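Local coordinates for uncharacterized protein YhfS (Escherichia coli, PDB 4J8L) that is of unknown function but carries pyridoxal 5'-phosphate covalently bound to a lysine, consistent with a fold-type I, aminotransferase-like enzyme, at residues D23-H28 and E56-D61; R92-D97 and T114-D119; Q133-A138 and A163-L168; A247-V252 and R339-R344; E254-L259 and E348-I353. All coordinates share one frame; numbering follows the deposited sequence.

In the fold
Read from the N terminus, the five contacts illustrate how a two-domain chain is closed step by step. Contact 1 packs helix 11-28 on helix 50-62 and is complete before the strands of contact 2 begin. Contacts 2 and 3 follow in series, each closing a beta-alpha-beta unit of the same mixed sheet, their centres 10 Å apart and joined through neighbouring strands 92-96 and 137-141. Contacts 4 and 5 then cross, since their segments alternate along the chain: both start from the long helix 229-261, and they end on strand 337-341 and helix 347-360. Contact 4 lies on the other side of the chain's centre from contacts 2 and 3.

Contact 1: D23-H28 and E56-D61; sequences DSICRH and EQVLAD
A chi1 of -174° in both Ser24 and Asp61 turns OG and CG away from the backbone N and into the gap between helices 11-28 and 50-62, where the two polar groups meet. The Ser24 hydroxyl donates to Asp61 OD1 over 2.9 Å, reaching it on the anti side of the carboxylate. Arg27, its chain bent at chi3, comes to the syn side of that oxygen end-on: NH1 lies 2.8 Å and NH2 2.9 Å from Asp61 OD1, with the guanidinium and carboxylate planes nearly perpendicular at 88°. One oxygen thus takes three donors. Arg27 is itself positioned from behind, where its NE gives a bond of 2.8 Å to Asp23 OD1.

Beside this polar edge, Val58 divides its methyls: CG1 rests 3.9 Å from Ile25 CG1, and CG2 lies 3.6 Å from His28 CB. The rotation of the imidazole is fixed by a bond within its own helix, His28 ND1 to Ser24 O at 2.7 Å, and the ring lays one face over the backbone of Gln57. Ile25 and Val58 both continue onto Leu236 of helix 229-261. The arrangement is a roughly antiparallel, inclined helix pair, 138° between directions, with an apolar inner side and an Asp23-Arg27-Asp61 salt-bridge network along its outer edge.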
# COMPACT_ATOMS: atom_id res chain seq x y z
N ASP A 23 -11.65 7.65 -17.59
CA ASP A 23 -12.92 8.34 -17.81
C ASP A 23 -12.99 9.59 -16.94
O ASP A 23 -13.46 10.65 -17.38
CB ASP A 23 -14.11 7.43 -17.49
CG ASP A 23 -15.43 8.04 -17.92
OD1 ASP A 23 -16.18 8.53 -17.04
OD2 ASP A 23 -15.73 8.04 -19.14
N SER A 24 -12.53 9.46 -15.70
CA SER A 24 -12.49 10.60 -14.81
C SER A 24 -11.53 11.68 -15.31
O SER A 24 -11.82 12.87 -15.21
CB SER A 24 -12.09 10.18 -13.39
OG SER A 24 -12.19 11.29 -12.52
N ILE A 25 -10.38 11.26 -15.84
CA ILE A 25 -9.45 12.22 -16.44
C ILE A 25 -10.15 13.02 -17.55
O ILE A 25 -10.08 14.25 -17.58
CB ILE A 25 -8.19 11.53 -16.97
CG1 ILE A 25 -7.39 10.95 -15.79
CG2 ILE A 25 -7.34 12.50 -17.75
CD1 ILE A 25 -6.17 10.14 -16.27
N CYS A 26 -10.87 12.32 -18.42
CA CYS A 26 -11.53 13.00 -19.53
C CYS A 26 -12.55 14.02 -19.04
O CYS A 26 -12.73 15.08 -19.65
CB CYS A 26 -12.24 11.98 -20.43
SG CYS A 26 -11.13 10.88 -21.34
N ARG A 27 -13.21 13.71 -17.93
CA ARG A 27 -14.29 14.55 -17.44
C ARG A 27 -13.78 15.77 -16.67
O ARG A 27 -14.55 16.69 -16.39
CB ARG A 27 -15.25 13.72 -16.58
CG ARG A 27 -16.22 12.91 -17.42
CD ARG A 27 -17.25 12.18 -16.56
NE ARG A 27 -16.68 11.03 -15.89
CZ ARG A 27 -16.36 11.01 -14.59
NH1 ARG A 27 -16.58 12.08 -13.84
NH2 ARG A 27 -15.83 9.92 -14.06
N HIS A 28 -12.49 15.77 -16.36
CA HIS A 28 -11.89 16.87 -15.60
C HIS A 28 -10.86 17.67 -16.38
O HIS A 28 -10.49 18.76 -15.96
CB HIS A 28 -11.24 16.33 -14.31
CG HIS A 28 -12.24 15.87 -13.30
ND1 HIS A 28 -12.77 14.59 -13.30
CD2 HIS A 28 -12.84 16.52 -12.27
CE1 HIS A 28 -13.64 14.48 -12.31
NE2 HIS A 28 -13.69 15.63 -11.67
N GLU A 56 -6.27 16.11 -8.18
CA GLU A 56 -6.90 15.76 -6.91
C GLU A 56 -8.39 15.48 -7.09
O GLU A 56 -8.91 14.52 -6.51
CB GLU A 56 -6.63 16.84 -5.86
CG GLU A 56 -5.18 16.83 -5.41
CD GLU A 56 -4.75 18.09 -4.68
OE1 GLU A 56 -5.47 19.11 -4.75
OE2 GLU A 56 -3.68 18.04 -4.01
N GLN A 57 -9.05 16.27 -7.93
CA GLN A 57 -10.46 16.03 -8.25
C GLN A 57 -10.63 14.68 -8.93
O GLN A 57 -11.58 13.95 -8.65
CB GLN A 57 -11.03 17.16 -9.12
CG GLN A 57 -11.20 18.47 -8.35
CD GLN A 57 -11.53 19.63 -9.25
OE1 GLN A 57 -11.67 19.47 -10.46
NE2 GLN A 57 -11.66 20.82 -8.67
N VAL A 58 -9.72 14.35 -9.85
CA VAL A 58 -9.80 13.06 -10.53
C VAL A 58 -9.61 11.91 -9.55
O VAL A 58 -10.35 10.93 -9.58
CB VAL A 58 -8.73 12.96 -11.65
CG1 VAL A 58 -8.65 11.54 -12.17
CG2 VAL A 58 -9.07 13.91 -12.78
N LEU A 59 -8.62 12.04 -8.67
CA LEU A 59 -8.38 11.00 -7.67
C LEU A 59 -9.62 10.80 -6.79
O LEU A 59 -10.02 9.67 -6.53
CB LEU A 59 -7.18 11.35 -6.79
CG LEU A 59 -5.83 11.36 -7.50
CD1 LEU A 59 -4.71 11.60 -6.50
CD2 LEU A 59 -5.63 10.06 -8.23
N ALA A 60 -10.22 11.90 -6.33
CA ALA A 60 -11.40 11.79 -5.48
C ALA A 60 -12.52 11.06 -6.21
O ALA A 60 -13.15 10.15 -5.67
CB ALA A 60 -11.88 13.17 -5.04
N ASP A 61 -12.75 11.47 -7.46
CA ASP A 61 -13.79 10.88 -8.27
C ASP A 61 -13.53 9.38 -8.49
O ASP A 61 -14.42 8.56 -8.31
CB ASP A 61 -13.89 11.64 -9.59
CG ASP A 61 -15.04 11.18 -10.45
OD1 ASP A 61 -14.92 11.26 -11.69
OD2 ASP A 61 -16.06 10.75 -9.88

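Contact 2: R92-D97 and T114-D119; sequences RLLVHD and TLITVD
Leu93 and Val95 exchange backbone hydrogen bonds with Thr114, Ile116 and Val118, in the alternating pattern of parallel strands. Leu93 N reaches Thr114 O and Leu93 O receives Ile116 N, both at 2.9 Å; Val95 N then bonds to Ile116 O at 2.8 Å, and Val118 N returns to Val95 O at a longer 3.2 Å. A weak bond from Asp97 N to Val118 O marks the end of the pairing. CA-H...O contacts fill in between, such as Leu94 CA to Ile116 O.

Apolar contacts form on both faces. On the one bearing Leu94 and Ile116, Leu94 holds CG anti to the backbone N (chi1 -179°), which brings its CD1 within 3.7 Å of both Ile116 CG2 and Val118 CG1. On the other, Leu93 and Leu115 run alongside each other, their CD2 methyls 4.0 Å apart.

Charged and polar groups occupy the ends. Ile116 CD1 sits under one face of the Arg92 guanidinium, 3.5 Å from NH2, which itself bonds to Gln133 O. His96 CE1 faces Asp119 OD1, itself bonded to Asn121 N, while ND1 bonds to Phe120 N and NE2 to Asp149.

Helix 102-111 makes the crossover between the strands and presses Ile108 onto Leu93 and Leu115; helix 123-133 packs against Leu94, Ile116 and Val118, and strand 137-141 flanks 92-96, leaving 114-118 outermost within the chain.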
# COMPACT_ATOMS: atom_id res chain seq x y z
N ARG A 92 -6.56 9.85 21.85
CA ARG A 92 -6.51 8.39 21.89
C ARG A 92 -6.80 7.77 20.54
O ARG A 92 -7.85 8.01 19.93
CB ARG A 92 -7.49 7.87 22.96
CG ARG A 92 -7.20 8.43 24.34
CD ARG A 92 -8.46 8.49 25.21
NE ARG A 92 -8.96 7.17 25.57
CZ ARG A 92 -8.39 6.38 26.47
NH1 ARG A 92 -7.30 6.77 27.11
NH2 ARG A 92 -8.92 5.19 26.74
N LEU A 93 -5.85 6.98 20.06
CA LEU A 93 -5.95 6.34 18.75
C LEU A 93 -6.09 4.83 18.90
O LEU A 93 -5.28 4.18 19.56
CB LEU A 93 -4.71 6.66 17.91
CG LEU A 93 -4.65 5.97 16.54
CD1 LEU A 93 -5.69 6.57 15.58
CD2 LEU A 93 -3.24 6.04 15.95
N LEU A 94 -7.13 4.28 18.29
CA LEU A 94 -7.31 2.83 18.29
C LEU A 94 -6.49 2.18 17.17
O LEU A 94 -6.54 2.61 16.02
CB LEU A 94 -8.78 2.48 18.13
CG LEU A 94 -9.10 0.98 18.15
CD1 LEU A 94 -9.19 0.46 19.58
CD2 LEU A 94 -10.37 0.67 17.39
N VAL A 95 -5.73 1.14 17.53
CA VAL A 95 -4.99 0.36 16.55
C VAL A 95 -5.17 -1.14 16.79
O VAL A 95 -5.57 -1.58 17.89
CB VAL A 95 -3.47 0.68 16.56
CG1 VAL A 95 -3.22 2.12 16.14
CG2 VAL A 95 -2.87 0.41 17.93
N HIS A 96 -4.87 -1.92 15.76
CA HIS A 96 -4.96 -3.37 15.81
C HIS A 96 -3.85 -3.96 16.68
O HIS A 96 -2.78 -3.36 16.83
CB HIS A 96 -4.87 -3.90 14.37
CG HIS A 96 -4.82 -5.40 14.26
ND1 HIS A 96 -5.64 -6.24 14.98
CD2 HIS A 96 -4.06 -6.20 13.47
CE1 HIS A 96 -5.37 -7.49 14.65
NE2 HIS A 96 -4.42 -7.49 13.74
N ASP A 97 -4.11 -5.13 17.27
CA ASP A 97 -3.14 -5.83 18.10
C ASP A 97 -2.11 -6.56 17.24
O ASP A 97 -2.16 -7.78 17.09
CB ASP A 97 -3.85 -6.81 19.04
CG ASP A 97 -2.92 -7.42 20.08
OD1 ASP A 97 -1.75 -6.99 20.20
OD2 ASP A 97 -3.37 -8.34 20.80
N THR A 114 -2.07 8.50 22.74
CA THR A 114 -2.24 7.32 23.57
C THR A 114 -2.84 6.23 22.69
O THR A 114 -3.85 6.45 22.03
CB THR A 114 -3.20 7.61 24.73
OG1 THR A 114 -2.60 8.57 25.60
CG2 THR A 114 -3.49 6.34 25.51
N LEU A 115 -2.20 5.06 22.66
CA LEU A 115 -2.71 3.97 21.85
C LEU A 115 -3.67 3.07 22.62
O LEU A 115 -3.43 2.72 23.78
CB LEU A 115 -1.57 3.12 21.28
CG LEU A 115 -0.65 3.84 20.29
CD1 LEU A 115 0.35 2.86 19.68
CD2 LEU A 115 -1.47 4.52 19.20
N ILE A 116 -4.78 2.72 21.97
CA ILE A 116 -5.71 1.74 22.50
C ILE A 116 -5.68 0.57 21.53
O ILE A 116 -5.91 0.75 20.33
CB ILE A 116 -7.15 2.29 22.55
CG1 ILE A 116 -7.21 3.54 23.43
CG2 ILE A 116 -8.11 1.23 23.03
CD1 ILE A 116 -8.56 4.22 23.40
N THR A 117 -5.40 -0.62 22.04
CA THR A 117 -5.16 -1.77 21.19
C THR A 117 -6.27 -2.80 21.34
O THR A 117 -6.75 -3.05 22.45
CB THR A 117 -3.81 -2.41 21.54
OG1 THR A 117 -2.76 -1.47 21.31
CG2 THR A 117 -3.57 -3.63 20.71
N VAL A 118 -6.68 -3.40 20.23
CA VAL A 118 -7.65 -4.49 20.24
C VAL A 118 -7.43 -5.36 19.00
O VAL A 118 -6.93 -4.89 17.98
CB VAL A 118 -9.11 -3.97 20.29
CG1 VAL A 118 -9.44 -3.22 19.00
CG2 VAL A 118 -10.09 -5.11 20.54
N ASP A 119 -7.79 -6.64 19.10
CA ASP A 119 -7.65 -7.56 17.97
C ASP A 119 -8.76 -7.31 16.94
O ASP A 119 -9.91 -7.67 17.17
CB ASP A 119 -7.73 -9.00 18.49
CG ASP A 119 -7.26 -10.03 17.47
OD1 ASP A 119 -7.03 -9.66 16.31
OD2 ASP A 119 -7.14 -11.22 17.85

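Contact 3: Q133-A138 and A163-L168; sequences QQPDAA and AGVPAL
Ala138 pairs with Ala167 in parallel register, giving its N to Pro166 O at 2.8 Å and taking Leu168 N on its O at 2.9 Å, the latter nearly straight at 172°. Two weaker CA-H...O contacts, from Ala137 CA to Pro166 O and from Ala167 CA to Ala138 O, accompany these bonds where strands 137-141 and 167-170 begin.

Ahead of the pairing the side chains take over. Val165 turns toward the opposite segment with CG1 anti to its backbone N (chi1 177°), which sets that methyl over the Ala137-Ala138 peptide, 3.7 Å from Ala137 C and 4.0 Å from Ala138 CB. Its second branch, CG2, lies 4.1 Å from Pro135 CG, the valine meeting the proline ring at about a right angle. Pro166, in turn, brings its ring CD to within 3.3 Å of Asp136 O. Val130 of helix 123-133 backs Val165, whereas Leu160 of helix 153-162, the crossover helix of this beta-alpha-beta unit, touches both Ala138 and Ala167. That helix ends in a Schellman motif at Gly164, whose positive phi turns the chain toward its strand.

Across the contact the chemistry is therefore backbone bonding plus small apolar side chains: no side-chain hydrogen bond joins the segments, and the carboxylate of Asp136 is engaged instead by Arg92 N of the adjoining strand. Small side chains at the paired positions are consistent with the close approach of helix 153-162.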
# COMPACT_ATOMS: atom_id res chain seq x y z
N GLN A 133 -13.53 2.24 25.82
CA GLN A 133 -12.35 3.10 25.84
C GLN A 133 -12.52 4.42 25.08
O GLN A 133 -11.70 5.34 25.23
CB GLN A 133 -11.14 2.35 25.29
CG GLN A 133 -10.85 1.03 26.00
CD GLN A 133 -10.33 1.24 27.40
OE1 GLN A 133 -9.43 2.04 27.63
NE2 GLN A 133 -10.90 0.50 28.36
N GLN A 134 -13.56 4.51 24.26
CA GLN A 134 -13.90 5.73 23.53
C GLN A 134 -12.74 6.38 22.78
O GLN A 134 -12.38 7.52 23.07
CB GLN A 134 -14.54 6.75 24.47
CG GLN A 134 -15.86 6.31 25.07
CD GLN A 134 -16.98 6.27 24.05
OE1 GLN A 134 -17.37 7.30 23.50
NE2 GLN A 134 -17.49 5.08 23.77
N PRO A 135 -12.14 5.67 21.81
CA PRO A 135 -11.02 6.28 21.10
C PRO A 135 -11.49 7.49 20.30
O PRO A 135 -12.65 7.54 19.89
CB PRO A 135 -10.56 5.17 20.15
CG PRO A 135 -11.76 4.31 19.96
CD PRO A 135 -12.51 4.35 21.25
N ASP A 136 -10.61 8.46 20.10
CA ASP A 136 -10.95 9.65 19.32
C ASP A 136 -10.89 9.41 17.81
O ASP A 136 -11.56 10.09 17.03
CB ASP A 136 -10.06 10.82 19.72
CG ASP A 136 -10.23 11.21 21.18
OD1 ASP A 136 -11.30 11.76 21.53
OD2 ASP A 136 -9.30 10.94 21.97
N ALA A 137 -10.07 8.43 17.41
CA ALA A 137 -9.99 8.02 16.02
C ALA A 137 -9.42 6.61 15.96
O ALA A 137 -8.96 6.07 16.97
CB ALA A 137 -9.13 8.99 15.21
N ALA A 138 -9.45 6.01 14.77
CA ALA A 138 -8.89 4.68 14.56
C ALA A 138 -8.04 4.66 13.29
O ALA A 138 -8.34 5.34 12.32
CB ALA A 138 -9.99 3.63 14.46
N ALA A 163 -20.02 3.07 15.65
CA ALA A 163 -19.69 3.61 16.96
C ALA A 163 -19.30 5.09 16.87
O ALA A 163 -19.04 5.73 17.89
CB ALA A 163 -18.59 2.81 17.60
N GLY A 164 -19.27 5.62 15.65
CA GLY A 164 -18.95 7.01 15.44
C GLY A 164 -17.49 7.36 15.64
O GLY A 164 -17.16 8.50 15.99
N VAL A 165 -16.60 6.40 15.43
CA VAL A 165 -15.17 6.65 15.56
C VAL A 165 -14.57 6.90 14.18
O VAL A 165 -14.61 6.01 13.33
CB VAL A 165 -14.45 5.45 16.22
CG1 VAL A 165 -12.95 5.69 16.28
CG2 VAL A 165 -15.01 5.20 17.61
N PRO A 166 -14.04 8.11 13.95
CA PRO A 166 -13.44 8.43 12.64
C PRO A 166 -12.31 7.47 12.33
O PRO A 166 -11.52 7.14 13.22
CB PRO A 166 -12.89 9.84 12.85
CG PRO A 166 -13.69 10.41 13.97
CD PRO A 166 -13.97 9.24 14.88
N ALA A 167 -12.23 7.01 11.08
CA ALA A 167 -11.25 5.99 10.73
C ALA A 167 -10.40 6.38 9.53
O ALA A 167 -10.92 6.85 8.51
CB ALA A 167 -11.94 4.65 10.47
N LEU A 168 -9.10 6.17 9.67
CA LEU A 168 -8.16 6.35 8.56
C LEU A 168 -7.63 4.99 8.15
O LEU A 168 -7.30 4.17 9.00
CB LEU A 168 -7.00 7.23 9.02
CG LEU A 168 -5.84 7.48 8.06
CD1 LEU A 168 -5.29 8.87 8.32
CD2 LEU A 168 -4.73 6.43 8.21

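Contact 4: A247-V252 and R339-R344; sequences AVQAGV and RINPNR
Gln249 leaves helix 229-261 extended, CG anti to the backbone N (chi1 176°) and CD anti in turn, which carries its amide into the turn after strand 337-341. Its CB lies 3.7 Å from both Arg344 NH1 and Asn343 O, and CG runs on past the same carbonyl at 3.6 Å. At the tip the two branches part. Gln249 OE1 accepts Arg344 NH1 at 2.9 Å, in the carbonyl plane and on a lone pair, although the N-H...O angle is only 131°. A water lies 2.7 Å from Gln249 OE1 and also bridges to Asn343 OD1 and Arg344 NH2. On the other branch, Gln249 NE2 comes 2.9 Å from Asn341 OD1, but the angle is too poor for a hydrogen bond, and the two amide planes stand 61° apart.

Asn341 OD1 is engaged within its own turn, where it accepts Asn343 N at 3.1 Å, an Asx turn that shapes the chain around Pro342. Its ND2 bonds to Glu310, and Asn343 ND2 to Pro316 O. The apolar part of the contact is Val252, whose CG1 packs 3.8 Å from Pro342 CB, the valine and the proline ring lying alongside with opposite headings.

Arg344 folds back over Met245 and His246 of helix 229-261. Ahead of the turn, strand 337-341 runs between strands 279-285 and 318-320 in the antiparallel sheet, with Ile340 resting on Val350 of helix 347-360.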
# COMPACT_ATOMS: atom_id res chain seq x y z
N ALA A 247 -2.29 -6.87 -12.06
CA ALA A 247 -3.09 -8.06 -12.32
C ALA A 247 -2.22 -9.07 -13.04
O ALA A 247 -2.32 -10.27 -12.81
CB ALA A 247 -4.31 -7.74 -13.13
N VAL A 248 -1.35 -8.58 -13.92
CA VAL A 248 -0.42 -9.47 -14.61
C VAL A 248 0.49 -10.12 -13.56
O VAL A 248 0.74 -11.33 -13.59
CB VAL A 248 0.43 -8.70 -15.65
CG1 VAL A 248 1.59 -9.57 -16.15
CG2 VAL A 248 -0.44 -8.25 -16.83
N GLN A 249 0.96 -9.31 -12.61
CA GLN A 249 1.85 -9.81 -11.56
C GLN A 249 1.15 -10.83 -10.68
O GLN A 249 1.75 -11.83 -10.26
CB GLN A 249 2.39 -8.66 -10.69
CG GLN A 249 3.27 -9.14 -9.53
CD GLN A 249 3.70 -8.03 -8.60
OE1 GLN A 249 3.99 -6.92 -9.02
NE2 GLN A 249 3.76 -8.34 -7.31
N ALA A 250 -0.12 -10.57 -10.36
CA ALA A 250 -0.88 -11.47 -9.51
C ALA A 250 -0.99 -12.84 -10.16
O ALA A 250 -0.90 -13.87 -9.49
CB ALA A 250 -2.26 -10.91 -9.20
N GLY A 251 -1.17 -12.85 -11.48
CA GLY A 251 -1.19 -14.08 -12.25
C GLY A 251 0.13 -14.82 -12.20
O GLY A 251 0.16 -16.05 -12.06
N VAL A 252 1.23 -14.08 -12.34
CA VAL A 252 2.57 -14.65 -12.24
C VAL A 252 2.78 -15.31 -10.88
O VAL A 252 3.26 -16.45 -10.79
CB VAL A 252 3.65 -13.57 -12.48
CG1 VAL A 252 5.03 -14.06 -12.07
CG2 VAL A 252 3.65 -13.16 -13.95
N ARG A 339 11.59 -13.83 0.73
CA ARG A 339 10.45 -13.24 0.04
C ARG A 339 10.78 -13.01 -1.43
O ARG A 339 11.89 -12.60 -1.76
CB ARG A 339 10.05 -11.89 0.66
CG ARG A 339 9.26 -12.01 1.96
CD ARG A 339 8.87 -10.63 2.49
NE ARG A 339 10.03 -9.88 2.97
CZ ARG A 339 9.97 -8.67 3.52
NH1 ARG A 339 8.80 -8.05 3.66
NH2 ARG A 339 11.09 -8.07 3.92
N ILE A 340 9.81 -13.27 -2.31
CA ILE A 340 9.96 -12.95 -3.72
C ILE A 340 8.79 -12.12 -4.21
O ILE A 340 7.64 -12.55 -4.11
CB ILE A 340 10.05 -14.21 -4.60
CG1 ILE A 340 11.26 -15.06 -4.22
CG2 ILE A 340 10.20 -13.82 -6.09
CD1 ILE A 340 11.36 -16.33 -5.03
N ASN A 341 9.09 -10.92 -4.72
CA ASN A 341 8.08 -10.10 -5.39
C ASN A 341 8.45 -10.09 -6.86
O ASN A 341 9.45 -9.49 -7.26
CB ASN A 341 8.10 -8.68 -4.82
CG ASN A 341 6.95 -7.82 -5.34
OD1 ASN A 341 6.48 -8.01 -6.46
ND2 ASN A 341 6.51 -6.87 -4.52
N PRO A 342 7.65 -10.79 -7.68
CA PRO A 342 8.00 -10.92 -9.11
C PRO A 342 8.11 -9.59 -9.86
O PRO A 342 8.72 -9.57 -10.92
CB PRO A 342 6.84 -11.74 -9.67
CG PRO A 342 6.33 -12.53 -8.49
CD PRO A 342 6.44 -11.56 -7.35
N ASN A 343 7.51 -8.52 -9.34
CA ASN A 343 7.50 -7.27 -10.07
C ASN A 343 7.01 -7.50 -11.51
O ASN A 343 5.95 -8.09 -11.69
CB ASN A 343 8.85 -6.56 -10.00
CG ASN A 343 9.14 -6.00 -8.61
OD1 ASN A 343 8.23 -5.50 -7.94
ND2 ASN A 343 10.39 -6.08 -8.17
N ARG A 344 7.78 -7.09 -12.51
CA ARG A 344 7.32 -7.17 -13.90
C ARG A 344 7.75 -8.46 -14.60
O ARG A 344 7.48 -8.63 -15.81
CB ARG A 344 7.81 -5.97 -14.72
CG ARG A 344 7.56 -4.61 -14.08
CD ARG A 344 6.12 -4.11 -14.25
NE ARG A 344 5.14 -4.86 -13.45
CZ ARG A 344 4.99 -4.76 -12.13
NH1 ARG A 344 4.06 -5.48 -11.52
NH2 ARG A 344 5.79 -3.98 -11.42
O HOH W 1 5.54 -4.79 -8.36

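Contact 5: E254-L259 and E348-I353; sequences ERLLAL and ETVLRI
Leu256 and Val350 make the close part of this contact. The leucine carries CG anti to its backbone N (chi1 178°), an orientation that swings both methyls across to the facing helix: Leu256 CD2 comes 3.6 Å from Val350 CG1, and CD1 lies 4.0 Å from the same atom. One valine methyl thus sits against the fork of the leucine, the two side chains crossing at about a right angle. Val350 is directed at helix 229-261, and its CG1 makes the touch; Phe319 packs on it as well, and both residues of the pair are buried.

The axes of the short segments lie 10.1 Å apart and are inclined by 43°, and the helices are joined by side-chain ends without any hydrogen bond from one segment to the other. Both segments fall in the C-terminal part of the chain, where helices pack on a four-stranded antiparallel sheet; Leu257 of the same helix as Leu256 touches Ala271 and Ile273 of strand 268-275.

One turn further along, the packing is looser. Leu259 CD1 stands 4.4 Å from Leu351 CD2, a wide apolar contact, and 4.2 Å from Glu348 OE2. The glutamate chain, bent at chi2 (-65°), brings its carboxylate back beside the leucine methyl at the exposed rim, a touch of a charged group on a hydrocarbon with no bond formed. Near this edge a salt bridge from Arg255 NE to Glu347 links the same two helices.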
# COMPACT_ATOMS: atom_id res chain seq x y z
N GLU A 254 0.52 -16.49 -8.78
CA GLU A 254 -0.28 -17.70 -8.67
C GLU A 254 0.33 -18.85 -9.48
O GLU A 254 0.38 -19.99 -9.01
CB GLU A 254 -1.73 -17.46 -9.11
CG GLU A 254 -2.52 -16.50 -8.20
CD GLU A 254 -3.06 -17.16 -6.93
OE1 GLU A 254 -2.74 -18.34 -6.66
OE2 GLU A 254 -3.81 -16.48 -6.20
N ARG A 255 0.80 -18.56 -10.69
CA ARG A 255 1.38 -19.63 -11.50
C ARG A 255 2.69 -20.15 -10.91
O ARG A 255 2.96 -21.36 -10.92
CB ARG A 255 1.55 -19.20 -12.97
CG ARG A 255 0.20 -19.04 -13.69
CD ARG A 255 0.36 -18.82 -15.19
NE ARG A 255 1.24 -17.70 -15.50
CZ ARG A 255 0.86 -16.43 -15.54
NH1 ARG A 255 -0.40 -16.09 -15.32
NH2 ARG A 255 1.75 -15.48 -15.82
N LEU A 256 3.49 -19.23 -10.37
CA LEU A 256 4.73 -19.57 -9.70
C LEU A 256 4.45 -20.45 -8.48
O LEU A 256 5.12 -21.46 -8.28
CB LEU A 256 5.45 -18.30 -9.26
CG LEU A 256 6.75 -18.43 -8.49
CD1 LEU A 256 7.77 -19.19 -9.31
CD2 LEU A 256 7.26 -17.04 -8.14
N LEU A 257 3.46 -20.06 -7.68
CA LEU A 257 3.09 -20.84 -6.50
C LEU A 257 2.70 -22.27 -6.87
O LEU A 257 3.15 -23.23 -6.24
CB LEU A 257 1.95 -20.18 -5.73
CG LEU A 257 1.46 -20.93 -4.48
CD1 LEU A 257 2.54 -21.00 -3.40
CD2 LEU A 257 0.19 -20.31 -3.92
N ALA A 258 1.88 -22.41 -7.91
CA ALA A 258 1.46 -23.73 -8.36
C ALA A 258 2.64 -24.59 -8.80
O ALA A 258 2.72 -25.78 -8.47
CB ALA A 258 0.43 -23.62 -9.49
N LEU A 259 3.56 -23.99 -9.55
CA LEU A 259 4.75 -24.71 -10.01
C LEU A 259 5.60 -25.19 -8.83
O LEU A 259 6.06 -26.33 -8.81
CB LEU A 259 5.58 -23.84 -10.96
CG LEU A 259 4.97 -23.60 -12.34
CD1 LEU A 259 5.66 -22.43 -13.04
CD2 LEU A 259 5.07 -24.87 -13.18
N GLU A 348 8.53 -18.08 -15.18
CA GLU A 348 9.62 -18.92 -15.67
C GLU A 348 10.98 -18.28 -15.37
O GLU A 348 11.95 -18.99 -15.08
CB GLU A 348 9.46 -19.23 -17.16
CG GLU A 348 8.18 -19.97 -17.51
CD GLU A 348 8.09 -21.37 -16.91
OE1 GLU A 348 9.11 -21.88 -16.39
OE2 GLU A 348 7.00 -21.97 -16.97
N THR A 349 11.03 -16.95 -15.41
CA THR A 349 12.25 -16.23 -15.04
C THR A 349 12.56 -16.40 -13.55
O THR A 349 13.70 -16.65 -13.18
CB THR A 349 12.12 -14.73 -15.37
OG1 THR A 349 12.15 -14.55 -16.79
CG2 THR A 349 13.25 -13.91 -14.75
N VAL A 350 11.55 -16.28 -12.71
CA VAL A 350 11.77 -16.43 -11.27
C VAL A 350 12.24 -17.85 -10.96
O VAL A 350 13.18 -18.05 -10.18
CB VAL A 350 10.51 -16.10 -10.46
CG1 VAL A 350 10.71 -16.44 -8.98
CG2 VAL A 350 10.16 -14.61 -10.61
N LEU A 351 11.60 -18.83 -11.60
CA LEU A 351 11.96 -20.23 -11.40
C LEU A 351 13.39 -20.50 -11.86
O LEU A 351 14.15 -21.21 -11.19
CB LEU A 351 10.97 -21.14 -12.13
CG LEU A 351 10.91 -22.63 -11.85
CD1 LEU A 351 10.46 -22.87 -10.42
CD2 LEU A 351 9.94 -23.28 -12.82
N ARG A 352 13.75 -19.92 -13.00
CA ARG A 352 15.10 -20.10 -13.53
C ARG A 352 16.15 -19.50 -12.60
O ARG A 352 17.16 -20.13 -12.30
CB ARG A 352 15.23 -19.49 -14.93
CG ARG A 352 16.64 -19.63 -15.52
CD ARG A 352 16.76 -18.97 -16.90
NE ARG A 352 16.47 -17.53 -16.86
CZ ARG A 352 17.28 -16.61 -16.34
NH1 ARG A 352 18.44 -16.98 -15.80
NH2 ARG A 352 16.92 -15.33 -16.34
N ILE A 353 15.91 -18.28 -12.15
CA ILE A 353 16.85 -17.64 -11.24
C ILE A 353 16.97 -18.45 -9.95
O ILE A 353 18.08 -18.66 -9.43
CB ILE A 353 16.44 -16.18 -10.93
CG1 ILE A 353 16.58 -15.32 -12.19
CG2 ILE A 353 17.32 -15.61 -9.82
CD1 ILE A 353 16.00 -13.91 -12.01